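Local coordinates for protein phenylalanine ammonia-lyase (Rhodosporidium toruloides, PDB 1Y2M) that catalyses the non-oxidative deamination of L-phenylalanine and L-tyrosine to trans-cinnamate and p-coumarate, the commitment step of phenylpropanoid metabolism, at residues 80-85 with 193-198; 189-194 with 223-228. All blocks are in the same frame, centred on the assembly; numbering follows the deposited sequence.

Contact 1 (80-85 with 193-198)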
loop_
_atom_site.group_PDB
_atom_site.type_symbol
_atom_site.label_atom_id
_atom_site.label_comp_id
_atom_site.label_asym_id
_atom_site.label_seq_id
_atom_site.Cartn_x
_atom_site.Cartn_y
_atom_site.Cartn_z
ATOM N N ARG B 80 4.312 4.508 38.280
ATOM C CA ARG B 80 3.548 5.379 39.140
ATOM C C ARG B 80 2.402 4.656 39.793
ATOM O O ARG B 80 1.702 3.900 39.102
ATOM C CB ARG B 80 2.937 6.496 38.336
ATOM C CG ARG B 80 2.282 7.555 39.208
ATOM C CD ARG B 80 1.847 8.625 38.302
ATOM N NE ARG B 80 1.213 9.747 38.993
ATOM C CZ ARG B 80 0.607 10.722 38.332
ATOM N NH1 ARG B 80 0.617 10.727 36.985
ATOM N NH2 ARG B 80 0.016 11.692 39.004
ATOM N N PRO B 81 2.201 4.854 41.105
ATOM C CA PRO B 81 1.071 4.193 41.758
ATOM C C PRO B 81 -0.249 4.700 41.188
ATOM O O PRO B 81 -0.340 5.868 40.827
ATOM C CB PRO B 81 1.186 4.628 43.214
ATOM C CG PRO B 81 2.572 5.055 43.384
ATOM C CD PRO B 81 2.996 5.627 42.067
ATOM N N VAL B 82 -1.268 3.856 41.162
ATOM C CA VAL B 82 -2.555 4.198 40.569
ATOM C C VAL B 82 -3.639 3.752 41.542
ATOM O O VAL B 82 -3.557 2.652 42.113
ATOM C CB VAL B 82 -2.737 3.515 39.187
ATOM C CG1 VAL B 82 -4.117 3.756 38.610
ATOM C CG2 VAL B 82 -1.666 3.946 38.237
ATOM N N ARG B 83 -4.632 4.604 41.767
ATOM C CA ARG B 83 -5.815 4.204 42.520
ATOM C C ARG B 83 -7.084 4.908 42.014
ATOM O O ARG B 83 -7.035 5.994 41.449
ATOM C CB ARG B 83 -5.618 4.512 44.029
ATOM C CG ARG B 83 -4.617 3.593 44.753
ATOM C CD ARG B 83 -4.242 4.122 46.150
ATOM N NE ARG B 83 -4.178 3.097 47.199
ATOM C CZ ARG B 83 -5.246 2.501 47.745
ATOM N NH1 ARG B 83 -6.478 2.780 47.319
ATOM N NH2 ARG B 83 -5.085 1.594 48.711
ATOM N N VAL B 84 -8.222 4.281 42.231
ATOM C CA VAL B 84 -9.487 4.982 42.086
ATOM C C VAL B 84 -9.520 6.103 43.105
ATOM O O VAL B 84 -9.254 5.904 44.269
ATOM C CB VAL B 84 -10.689 4.053 42.304
ATOM C CG1 VAL B 84 -11.977 4.839 42.251
ATOM C CG2 VAL B 84 -10.693 2.947 41.272
ATOM N N LYS B 85 -9.915 7.290 42.663
ATOM C CA LYS B 85 -9.969 8.432 43.550
ATOM C C LYS B 85 -10.706 8.091 44.843
ATOM O O LYS B 85 -11.777 7.489 44.826
ATOM C CB LYS B 85 -10.637 9.619 42.862
ATOM C CG LYS B 85 -10.653 10.839 43.742
ATOM C CD LYS B 85 -10.832 12.113 42.976
ATOM C CE LYS B 85 -10.944 13.318 43.914
ATOM N NZ LYS B 85 -12.291 13.906 43.771
ATOM N N ASN B 193 -4.479 -2.964 42.194
ATOM C CA ASN B 193 -3.525 -3.774 42.986
ATOM C C ASN B 193 -2.525 -4.500 42.089
ATOM O O ASN B 193 -1.330 -4.527 42.411
ATOM C CB ASN B 193 -4.238 -4.746 43.889
ATOM C CG ASN B 193 -4.809 -4.111 45.125
ATOM O OD1 ASN B 193 -4.318 -3.077 45.603
ATOM N ND2 ASN B 193 -5.834 -4.723 45.663
ATOM N N PHE B 194 -2.954 -5.012 40.936
ATOM C CA PHE B 194 -1.994 -5.541 39.967
ATOM C C PHE B 194 -1.001 -4.482 39.557
ATOM O O PHE B 194 0.219 -4.711 39.536
ATOM C CB PHE B 194 -2.675 -6.109 38.731
ATOM C CG PHE B 194 -3.073 -7.553 38.861
ATOM C CD1 PHE B 194 -3.464 -8.094 40.065
ATOM C CD2 PHE B 194 -3.072 -8.352 37.749
ATOM C CE1 PHE B 194 -3.828 -9.441 40.124
ATOM C CE2 PHE B 194 -3.432 -9.658 37.802
ATOM C CZ PHE B 194 -3.801 -10.207 38.983
ATOM N N LEU B 195 -1.492 -3.294 39.210
ATOM C CA LEU B 195 -0.576 -2.223 38.847
ATOM C C LEU B 195 0.435 -1.921 39.964
ATOM O O LEU B 195 1.616 -1.788 39.711
ATOM C CB LEU B 195 -1.342 -0.922 38.470
ATOM C CG LEU B 195 -2.056 -0.993 37.090
ATOM C CD1 LEU B 195 -3.149 0.059 36.995
ATOM C CD2 LEU B 195 -1.074 -0.831 35.956
ATOM N N ASN B 196 -0.061 -1.772 41.173
ATOM C CA ASN B 196 0.745 -1.229 42.262
ATOM C C ASN B 196 1.705 -2.252 42.810
ATOM O O ASN B 196 2.668 -1.884 43.450
ATOM C CB ASN B 196 -0.135 -0.633 43.340
ATOM C CG ASN B 196 -0.944 0.545 42.825
ATOM O OD1 ASN B 196 -0.530 1.210 41.880
ATOM N ND2 ASN B 196 -2.087 0.810 43.448
ATOM N N HIS B 197 1.419 -3.521 42.557
ATOM C CA HIS B 197 2.325 -4.620 42.931
ATOM C C HIS B 197 3.130 -5.149 41.727
ATOM O O HIS B 197 3.873 -6.111 41.870
ATOM C CB HIS B 197 1.536 -5.762 43.568
ATOM C CG HIS B 197 0.947 -5.415 44.900
ATOM N ND1 HIS B 197 1.728 -5.131 45.995
ATOM C CD2 HIS B 197 -0.335 -5.249 45.300
ATOM C CE1 HIS B 197 0.946 -4.840 47.025
ATOM N NE2 HIS B 197 -0.311 -4.898 46.629
ATOM N N GLY B 198 3.033 -4.507 40.562
ATOM C CA GLY B 198 3.824 -4.885 39.420
ATOM C C GLY B 198 3.527 -6.274 38.898
ATOM O O GLY B 198 4.452 -6.998 38.430
HETATM O O HOH W 1 1.158 1.361 39.607
#
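Asn196, in the last turn of helix 185-197, lays its carboxamide against the backbone of Val82 on the short strand 82-84. Its CB starts off to one side of the strand, and the amide end then swings nearer. With chi1 at -63°, CG lies opposite the carbonyl carbon and the amide reaches across to the strand, Asn196 CG coming to 3.4 Å from Val82 O. At the tip the two polar atoms divide the work. Asn196 OD1 accepts Val82 N at 2.8 Å, in a nearly straight bond whose donor is tilted modestly from the carbonyl plane. Asn196 ND2 donates to Val82 O at 2.7 Å, and that oxygen lies close to the amide plane. The amide is therefore gripped at both ends by the N-H and C=O of a single residue, which fixes its flip and its rotation. A water also donates to Asn196 OD1 and bridges it to Arg80 O, so the Val82 N-H and a water O-H both reach this oxygen. Around this pair Pro81 CA approaches Asn196 OD1 at 3.4 Å. Arg83 CG passes 4.0 Å from Asn196 ND2, the Arg83 and Asn196 side chains crossing at about a right angle. The one apolar touch comes from Leu195, whose CD1 rests 4.1 Å from Val82 CB and equally near Val82 CG1. Strand 82-84 is also bonded to strand 60-62 through Pro81, Arg83 and Lys85; Leu195 reaches Met169 and Thr170 of helix 162-176. Gly198, with positive phi, closes the helix in a Schellman motif. The Asn196 carboxamide thus pairs with both the N-H and the C=O of Val82, much as a neighbouring strand's peptide would, and ties a two-stranded parallel sheet to the last turn of helix 185-197.

Contact 2 (189-194 with 223-228)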
loop_
_atom_site.group_PDB
_atom_site.type_symbol
_atom_site.label_atom_id
_atom_site.label_comp_id
_atom_site.label_asym_id
_atom_site.label_seq_id
_atom_site.Cartn_x
_atom_site.Cartn_y
_atom_site.Cartn_z
ATOM N N GLU B 189 -10.323 -2.208 41.976
ATOM C CA GLU B 189 -9.223 -2.366 42.911
ATOM C C GLU B 189 -8.331 -3.572 42.625
ATOM O O GLU B 189 -7.144 -3.543 42.906
ATOM C CB GLU B 189 -9.747 -2.418 44.367
ATOM C CG GLU B 189 -10.332 -1.095 44.791
ATOM C CD GLU B 189 -10.916 -1.152 46.216
ATOM O OE1 GLU B 189 -11.272 -2.261 46.707
ATOM O OE2 GLU B 189 -11.075 -0.074 46.827
ATOM N N ALA B 190 -8.887 -4.626 42.051
ATOM C CA ALA B 190 -8.060 -5.799 41.674
ATOM C C ALA B 190 -7.045 -5.395 40.615
ATOM O O ALA B 190 -5.876 -5.762 40.666
ATOM C CB ALA B 190 -8.916 -6.891 41.160
ATOM N N LEU B 191 -7.493 -4.580 39.679
ATOM C CA LEU B 191 -6.618 -4.022 38.643
ATOM C C LEU B 191 -5.583 -3.052 39.194
ATOM O O LEU B 191 -4.381 -3.102 38.839
ATOM C CB LEU B 191 -7.455 -3.348 37.534
ATOM C CG LEU B 191 -8.319 -4.332 36.744
ATOM C CD1 LEU B 191 -9.380 -3.557 35.942
ATOM C CD2 LEU B 191 -7.434 -5.195 35.849
ATOM N N THR B 192 -6.037 -2.141 40.055
ATOM C CA THR B 192 -5.065 -1.193 40.608
ATOM C C THR B 192 -4.048 -1.907 41.529
ATOM O O THR B 192 -2.875 -1.545 41.547
ATOM C CB THR B 192 -5.746 0.055 41.274
ATOM O OG1 THR B 192 -6.524 -0.373 42.404
ATOM C CG2 THR B 192 -6.636 0.794 40.275
ATOM N N ASN B 193 -4.479 -2.964 42.194
ATOM C CA ASN B 193 -3.525 -3.774 42.986
ATOM C C ASN B 193 -2.525 -4.500 42.089
ATOM O O ASN B 193 -1.330 -4.527 42.411
ATOM C CB ASN B 193 -4.238 -4.746 43.889
ATOM C CG ASN B 193 -4.809 -4.111 45.125
ATOM O OD1 ASN B 193 -4.318 -3.077 45.603
ATOM N ND2 ASN B 193 -5.834 -4.723 45.663
ATOM N N PHE B 194 -2.954 -5.012 40.936
ATOM C CA PHE B 194 -1.994 -5.541 39.967
ATOM C C PHE B 194 -1.001 -4.482 39.557
ATOM O O PHE B 194 0.219 -4.711 39.536
ATOM C CB PHE B 194 -2.675 -6.109 38.731
ATOM C CG PHE B 194 -3.073 -7.553 38.861
ATOM C CD1 PHE B 194 -3.464 -8.094 40.065
ATOM C CD2 PHE B 194 -3.072 -8.352 37.749
ATOM C CE1 PHE B 194 -3.828 -9.441 40.124
ATOM C CE2 PHE B 194 -3.432 -9.658 37.802
ATOM C CZ PHE B 194 -3.801 -10.207 38.983
ATOM N N ALA B 223 -9.183 -12.573 33.069
ATOM C CA ALA B 223 -8.857 -13.916 33.541
ATOM C C ALA B 223 -7.775 -13.913 34.649
ATOM O O ALA B 223 -7.827 -14.699 35.573
ATOM C CB ALA B 223 -8.432 -14.777 32.375
ATOM N N ALA B 224 -6.792 -13.024 34.502
ATOM C CA ALA B 224 -5.731 -12.904 35.459
ATOM C C ALA B 224 -6.272 -12.432 36.822
ATOM O O ALA B 224 -6.001 -13.106 37.836
ATOM C CB ALA B 224 -4.634 -12.019 34.958
ATOM N N ILE B 225 -7.002 -11.321 36.880
ATOM C CA ILE B 225 -7.514 -10.861 38.165
ATOM C C ILE B 225 -8.517 -11.833 38.802
ATOM O O ILE B 225 -8.748 -11.807 40.016
ATOM C CB ILE B 225 -8.105 -9.418 38.110
ATOM C CG1 ILE B 225 -9.290 -9.309 37.138
ATOM C CG2 ILE B 225 -7.030 -8.457 37.758
ATOM C CD1 ILE B 225 -10.097 -8.027 37.328
ATOM N N SER B 226 -9.156 -12.653 37.968
ATOM C CA SER B 226 -10.098 -13.631 38.464
ATOM C C SER B 226 -9.447 -15.010 38.736
ATOM O O SER B 226 -10.117 -15.948 39.174
ATOM C CB SER B 226 -11.302 -13.710 37.510
ATOM O OG SER B 226 -10.915 -14.219 36.300
ATOM N N GLY B 227 -8.146 -15.133 38.513
ATOM C CA GLY B 227 -7.438 -16.345 38.885
ATOM C C GLY B 227 -7.784 -17.563 38.030
ATOM O O GLY B 227 -7.783 -18.684 38.538
ATOM N N HIS B 228 -8.076 -17.338 36.743
ATOM C CA HIS B 228 -8.267 -18.461 35.799
ATOM C C HIS B 228 -7.088 -19.420 35.966
ATOM O O HIS B 228 -5.959 -18.988 36.080
ATOM C CB HIS B 228 -8.291 -17.962 34.364
ATOM C CG HIS B 228 -8.742 -18.986 33.370
ATOM N ND1 HIS B 228 -7.954 -20.048 32.977
ATOM C CD2 HIS B 228 -9.874 -19.061 32.629
ATOM C CE1 HIS B 228 -8.599 -20.751 32.062
ATOM N NE2 HIS B 228 -9.765 -20.181 31.833
#
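Ile225 pushes its side chain into the face of helix 185-197 formed by Ala190, Leu191 and Phe194, and the contact is built from apolar and aromatic packing, with one carbonyl oxygen beside the ring. The CH-pi interaction is the most directional: the methyl CG2 of Ile225 sits over the centre of the Phe194 ring, 3.8 Å from the centroid and only 11° off the normal. The ring also reaches the neighbouring residue, Phe194 CE2 lying 3.9 Å from Ala224 CB and Phe194 CZ 3.8 Å from Ala224 O, which approaches obliquely.

Purely aliphatic packing fills out the rest. Ile225 CG2, besides covering the ring, touches Leu191 CD2 at 3.8 Å, so one methyl is shared between an aromatic and a branched neighbour. Ile225 CG1 stands between the backbone N and the carbonyl carbon (chi1 61°); with chi2 extended, this sends Ile225 CD1 to 4.1 Å from Leu191 CG while CG2 keeps its place over the ring. Ala190 points its short side chain at the partner, consistent with the close approach of the backbones: Ala190 CB meets Ile225 CB at 4.0 Å, and the CA atoms of Ala190 and Ile225 are 6.2 Å apart.

Near the end of helix 215-225 the chain turns away at Gly227 in a Schellman motif, with Gly227 N bonded to Ala224 O and His228 N to Ala223 O. On the flanks, Leu191 packs on Met169, Arg172 and Val173 of helix 162-176, while Ala223 and Ser226 lean on Leu135 of helix 125-138. Thus the C-terminal turn of helix 215-225 lies between helices 185-197 and 125-138, and Ile225 is further joined by its backbone to Val258.

How the contacts relate
Contacts 1 and 2 both use helix 185-197, with their centres about 11 Å apart, and they share Asn193 and Phe194 in sequence, although of the two contacts Phe194 works in contact 2 alone. The helix thus has strand 82-84 against one part of its surface and the end of helix 215-225 against another, the first held mainly by polar bonds, the second by apolar packing. Thr192 adjoins contact 1, Thr192 CB lying 3.5 Å from Val82 O. Helix 162-176 packs against both: Met169 touches Leu195, Phe194 and Leu191. Both contacts lie inside the aromatic amino acid lyase region but away from the active-site residues, as structural packing on the same side of the chain's centre.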